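Local coordinates for protein pseudopilin EpsI (Vibrio vulnificus, PDB 2RET) that forms a complex with the pseudopilin EpsJ and probably acts in the type II secretion pseudopilus, here as a soluble domain without its membrane helix, at residues A[13-17]-A[44-49]; A[35-39]-A[51-55]. The protein carries 2 engineered substitutions. One frame throughout, in Å; residues are numbered along the deposited sequence.

Contact 1: A[13-17]-A[44-49]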
loop_
_atom_site.group_PDB
_atom_site.type_symbol
_atom_site.label_atom_id
_atom_site.label_comp_id
_atom_site.label_asym_id
_atom_site.label_seq_id
_atom_site.Cartn_x
_atom_site.Cartn_y
_atom_site.Cartn_z
ATOM N N GLN A 13 -26.454 -11.158 26.184
ATOM C CA GLN A 13 -25.634 -12.346 25.927
ATOM C C GLN A 13 -24.882 -12.269 24.591
ATOM O O GLN A 13 -23.709 -12.577 24.520
ATOM C CB GLN A 13 -26.490 -13.631 25.918
ATOM C CG GLN A 13 -27.114 -14.020 27.267
ATOM C CD GLN A 13 -26.070 -14.375 28.338
ATOM O OE1 GLN A 13 -25.686 -13.529 29.148
ATOM N NE2 GLN A 13 -25.632 -15.637 28.352
ATOM N N LYS A 14 -25.582 -11.850 23.547
ATOM C CA LYS A 14 -25.021 -11.742 22.197
ATOM C C LYS A 14 -23.865 -10.692 22.076
ATOM O O LYS A 14 -22.824 -10.934 21.481
ATOM C CB LYS A 14 -26.156 -11.395 21.236
ATOM C CG LYS A 14 -25.959 -11.873 19.848
ATOM C CD LYS A 14 -27.265 -11.783 19.035
ATOM C CE LYS A 14 -27.465 -10.374 18.450
ATOM N NZ LYS A 14 -26.767 -10.201 17.110
HETATM N N MSE A 15 -24.074 -9.541 22.682
HETATM C CA MSE A 15 -23.134 -8.464 22.650
HETATM C C MSE A 15 -21.890 -8.776 23.491
HETATM O O MSE A 15 -20.772 -8.547 23.059
HETATM C CB MSE A 15 -23.827 -7.211 23.188
HETATM C CG MSE A 15 -22.950 -5.989 23.228
HETATM SE SE MSE A 15 -23.952 -4.404 23.751
HETATM C CE MSE A 15 -25.821 -4.943 23.360
ATOM N N PHE A 16 -22.102 -9.298 24.675
ATOM C CA PHE A 16 -21.007 -9.634 25.545
ATOM C C PHE A 16 -20.200 -10.844 25.079
ATOM O O PHE A 16 -18.976 -10.784 25.156
ATOM C CB PHE A 16 -21.487 -9.819 26.974
ATOM C CG PHE A 16 -22.127 -8.582 27.565
ATOM C CD1 PHE A 16 -21.627 -7.310 27.299
ATOM C CD2 PHE A 16 -23.222 -8.696 28.419
ATOM C CE1 PHE A 16 -22.223 -6.193 27.838
ATOM C CE2 PHE A 16 -23.806 -7.574 28.977
ATOM C CZ PHE A 16 -23.318 -6.329 28.693
ATOM N N ALA A 17 -20.861 -11.923 24.623
ATOM C CA ALA A 17 -20.131 -13.034 23.997
ATOM C C ALA A 17 -19.342 -12.597 22.733
ATOM O O ALA A 17 -18.248 -13.080 22.541
ATOM C CB ALA A 17 -21.038 -14.294 23.717
ATOM N N LEU A 44 -16.542 -11.259 31.884
ATOM C CA LEU A 44 -16.972 -10.031 31.251
ATOM C C LEU A 44 -18.416 -9.810 31.615
ATOM O O LEU A 44 -19.218 -10.739 31.466
ATOM C CB LEU A 44 -16.805 -10.107 29.722
ATOM C CG LEU A 44 -16.915 -8.818 28.893
ATOM C CD1 LEU A 44 -15.878 -8.736 27.761
ATOM C CD2 LEU A 44 -18.273 -8.646 28.350
ATOM N N ALA A 45 -18.728 -8.576 32.062
ATOM C CA ALA A 45 -20.036 -8.191 32.561
ATOM C C ALA A 45 -20.555 -9.124 33.634
ATOM O O ALA A 45 -21.722 -9.416 33.651
ATOM C CB ALA A 45 -21.059 -8.079 31.425
ATOM N N GLY A 46 -19.681 -9.602 34.522
ATOM C CA GLY A 46 -20.120 -10.401 35.667
ATOM C C GLY A 46 -20.247 -11.882 35.392
ATOM O O GLY A 46 -20.480 -12.673 36.286
ATOM N N GLN A 47 -20.045 -12.264 34.151
ATOM C CA GLN A 47 -20.291 -13.608 33.704
ATOM C C GLN A 47 -18.989 -14.259 33.198
ATOM O O GLN A 47 -18.186 -13.626 32.481
ATOM C CB GLN A 47 -21.324 -13.518 32.568
ATOM C CG GLN A 47 -21.849 -14.851 32.158
ATOM C CD GLN A 47 -22.985 -14.780 31.217
ATOM O OE1 GLN A 47 -23.614 -13.723 31.057
ATOM N NE2 GLN A 47 -23.303 -15.930 30.595
ATOM N N THR A 48 -18.808 -15.536 33.525
ATOM C CA THR A 48 -17.725 -16.329 32.946
ATOM C C THR A 48 -18.124 -16.852 31.590
ATOM O O THR A 48 -19.127 -17.552 31.471
ATOM C CB THR A 48 -17.343 -17.547 33.819
ATOM O OG1 THR A 48 -17.153 -17.090 35.136
ATOM C CG2 THR A 48 -16.036 -18.169 33.348
ATOM N N TRP A 49 -17.320 -16.525 30.579
ATOM C CA TRP A 49 -17.491 -17.024 29.233
ATOM C C TRP A 49 -16.404 -18.022 28.822
ATOM O O TRP A 49 -15.248 -17.840 29.130
ATOM C CB TRP A 49 -17.478 -15.858 28.260
ATOM C CG TRP A 49 -18.477 -14.820 28.550
ATOM C CD1 TRP A 49 -18.289 -13.705 29.289
ATOM C CD2 TRP A 49 -19.823 -14.771 28.084
ATOM N NE1 TRP A 49 -19.432 -12.970 29.331
ATOM C CE2 TRP A 49 -20.400 -13.606 28.614
ATOM C CE3 TRP A 49 -20.613 -15.632 27.339
ATOM C CZ2 TRP A 49 -21.703 -13.239 28.372
ATOM C CZ3 TRP A 49 -21.938 -15.273 27.112
ATOM C CH2 TRP A 49 -22.454 -14.073 27.607
#

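Contact 2: A[35-39]-A[51-55]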
loop_
_atom_site.group_PDB
_atom_site.type_symbol
_atom_site.label_atom_id
_atom_site.label_comp_id
_atom_site.label_asym_id
_atom_site.label_seq_id
_atom_site.Cartn_x
_atom_site.Cartn_y
_atom_site.Cartn_z
ATOM N N LEU A 35 -0.759 -20.883 15.501
ATOM C CA LEU A 35 -2.215 -21.139 15.477
ATOM C C LEU A 35 -2.477 -22.608 15.839
ATOM O O LEU A 35 -2.054 -23.521 15.136
ATOM C CB LEU A 35 -2.797 -20.823 14.082
ATOM C CG LEU A 35 -4.273 -20.416 13.911
ATOM C CD1 LEU A 35 -5.114 -20.652 15.170
ATOM C CD2 LEU A 35 -4.377 -18.969 13.484
ATOM N N LYS A 36 -3.172 -22.828 16.944
ATOM C CA LYS A 36 -3.461 -24.174 17.425
ATOM C C LYS A 36 -4.798 -24.172 18.145
ATOM O O LYS A 36 -5.316 -23.108 18.500
ATOM C CB LYS A 36 -2.335 -24.670 18.350
ATOM C CG LYS A 36 -2.112 -23.808 19.604
ATOM C CD LYS A 36 -0.730 -24.073 20.256
ATOM C CE LYS A 36 -0.792 -24.011 21.785
ATOM N NZ LYS A 36 -1.901 -23.104 22.282
ATOM N N ALA A 37 -5.368 -25.361 18.317
ATOM C CA ALA A 37 -6.561 -25.537 19.143
ATOM C C ALA A 37 -6.213 -25.104 20.567
ATOM O O ALA A 37 -5.196 -25.539 21.136
ATOM C CB ALA A 37 -7.054 -26.995 19.120
ATOM N N SER A 38 -7.027 -24.194 21.097
ATOM C CA SER A 38 -6.899 -23.747 22.480
ATOM C C SER A 38 -8.255 -23.355 23.052
ATOM O O SER A 38 -9.239 -23.232 22.322
ATOM C CB SER A 38 -5.934 -22.574 22.575
ATOM O OG SER A 38 -6.323 -21.559 21.673
ATOM N N ASN A 39 -8.289 -23.178 24.365
ATOM C CA ASN A 39 -9.507 -22.805 25.073
ATOM C C ASN A 39 -9.245 -22.164 26.430
ATOM O O ASN A 39 -8.182 -22.339 27.056
ATOM C CB ASN A 39 -10.416 -24.013 25.258
ATOM C CG ASN A 39 -9.858 -25.017 26.270
ATOM O OD1 ASN A 39 -10.188 -24.948 27.450
ATOM N ND2 ASN A 39 -8.991 -25.924 25.818
ATOM N N TRP A 51 -14.324 -19.671 25.880
ATOM C CA TRP A 51 -13.927 -19.507 24.520
ATOM C C TRP A 51 -13.122 -20.700 24.031
ATOM O O TRP A 51 -12.519 -21.432 24.789
ATOM C CB TRP A 51 -13.187 -18.176 24.301
ATOM C CG TRP A 51 -11.947 -18.017 25.116
ATOM C CD1 TRP A 51 -11.846 -17.370 26.304
ATOM C CD2 TRP A 51 -10.631 -18.523 24.818
ATOM N NE1 TRP A 51 -10.564 -17.433 26.772
ATOM C CE2 TRP A 51 -9.789 -18.134 25.886
ATOM C CE3 TRP A 51 -10.081 -19.269 23.758
ATOM C CZ2 TRP A 51 -8.411 -18.449 25.928
ATOM C CZ3 TRP A 51 -8.706 -19.606 23.809
ATOM C CH2 TRP A 51 -7.897 -19.188 24.891
ATOM N N LYS A 52 -13.139 -20.875 22.727
ATOM C CA LYS A 52 -12.384 -21.908 22.063
ATOM C C LYS A 52 -11.886 -21.329 20.749
ATOM O O LYS A 52 -12.658 -20.732 19.998
ATOM C CB LYS A 52 -13.281 -23.107 21.750
ATOM C CG LYS A 52 -13.305 -24.151 22.785
ATOM C CD LYS A 52 -14.376 -25.205 22.504
ATOM C CE LYS A 52 -14.935 -25.746 23.838
ATOM N NZ LYS A 52 -16.106 -26.653 23.632
ATOM N N VAL A 53 -10.594 -21.523 20.493
ATOM C CA VAL A 53 -9.971 -21.283 19.188
ATOM C C VAL A 53 -9.735 -22.630 18.489
ATOM O O VAL A 53 -9.159 -23.535 19.068
ATOM C CB VAL A 53 -8.641 -20.544 19.391
ATOM C CG1 VAL A 53 -7.913 -20.326 18.068
ATOM C CG2 VAL A 53 -8.913 -19.225 20.126
ATOM N N ALA A 54 -10.207 -22.745 17.250
ATOM C CA ALA A 54 -10.078 -23.947 16.423
ATOM C C ALA A 54 -9.578 -23.606 15.003
ATOM O O ALA A 54 -10.315 -22.974 14.250
ATOM C CB ALA A 54 -11.440 -24.642 16.306
ATOM N N PRO A 55 -8.363 -24.065 14.618
ATOM C CA PRO A 55 -7.905 -23.992 13.216
ATOM C C PRO A 55 -8.853 -24.681 12.258
ATOM O O PRO A 55 -9.500 -25.651 12.611
ATOM C CB PRO A 55 -6.548 -24.703 13.238
ATOM C CG PRO A 55 -6.101 -24.597 14.659
ATOM C CD PRO A 55 -7.325 -24.654 15.487
#

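Contact 1: A[13-17]-A[44-49]
F16 and W49 meet where helix 8-30 crosses the end of a β-hairpin, CB of F16 resting 3.7 Å from CZ2 of the indole. That same CB lies 3.7 Å from CD2 of L44, so the root of the phenylalanine touches both a leucine and a tryptophan. CG anti to the carbonyl carbon (chi1 -61°) directs the F16 ring toward A45. There the methyl CB of A45 stands over the ring, 3.7 Å from the centroid and 13° off the normal, a CH-π contact that suits alanine, whose small methyl can sit centrally over the face. One turn of helix earlier, the Q13 side chain bends over to W49, its amide nearly coplanar with that of Q47. Q47 stretches back across one face of the indole, CD 3.5 Å above its plane, and the helix backbone near A17 lies over the opposite face. The small A17 lets the helix come close, its CB 3.6 Å from CZ3 of W49. The hydrogen bond at its edge helps set the indole's rotation: NE1 of W49, its N-H close to the ring plane, donates to the carbonyl O of L44 at 3.1 Å (N-H...O 154°). That oxygen also takes the N-H of Q47 from the other face of its plane, closing a type I' turn. A45 adopts the left-handed conformation, its methyl directed at F16; at G46 a CB would jam against O of A45, which suits glycine. Beyond these segments, L44 packs on M19, V20 and N23 of helix 8-30, and W49 and A17 both reach V70 of strand 63-71. The EpsJ chain also meets this site: its Y158 meets F16 edge-to-face and its I161 packs on A45.

Contact 2: A[35-39]-A[51-55]
The open end of the β-hairpin formed by strands 38-44 and 47-56 is held by an antiparallel pairing of S38 with V53. N-H of S38 reaches O of V53 at 3.0 Å, and N-H of V53 returns to O of S38 at 2.8 Å, making this the hydrogen-bonded pair; N39 and K52 form the neighbouring non-hydrogen-bonded pair. CA of A37 adds a CA-H...O contact to O of V53. On the face shared by S38 and V53, the small serine hydroxyl fits beside larger groups: OG of S38 lies 3.4 Å from CB of V53 and 3.7 Å from CZ3 of W51, in the plane of the indole at its edge. W51 carries CG between its own backbone N and carbonyl carbon (chi1 59°), which lays the ring across the partner strand, C of N39 standing 3.6 Å above its plane. The ring thus lies over the N39 backbone of strand 38-44, an edge strand within this chain. V53 and L35 supply branched apolar surface, with CD1 of L35 4.0 Å from CG1 of V53. L35 also slides past P55, and the proline ring, which has no N-H to offer the pairing, packs its CD 3.5 Å from N of A37. On the opposite face of the sheet, N39 and K52 touch only near their roots, CB to CG, and their polar ends lead away, as suits exposed positions. L35 and V53 also reach V28 of helix 8-30, W51 reaches Q24, and K52 bonds through its backbone to S69 of strand 63-71. An antiparallel sheet packed by one face on the N-terminal helix, here formed in part by this hairpin, is characteristic of the pilin-like fold.

Overall arrangement
Contacts 1 and 2 lie 19 Å apart between centres, on opposite sides of the chain's centre, about 13 and 8 Å from it. Both draw on strand 47-56: its beginning, with the turn, packs against helix 8-30 in contact 1, and its later part pairs with the start of strand 38-44 in contact 2. Contact 1 therefore joins helix to sheet at the turn end of the hairpin, contact 2 strand to strand at the open end. Along the sequence their segments alternate, and they adjoin there without any other touch between them. EpsJ touches contact 1, whereas no other chain of the assembly touches the segments of contact 2.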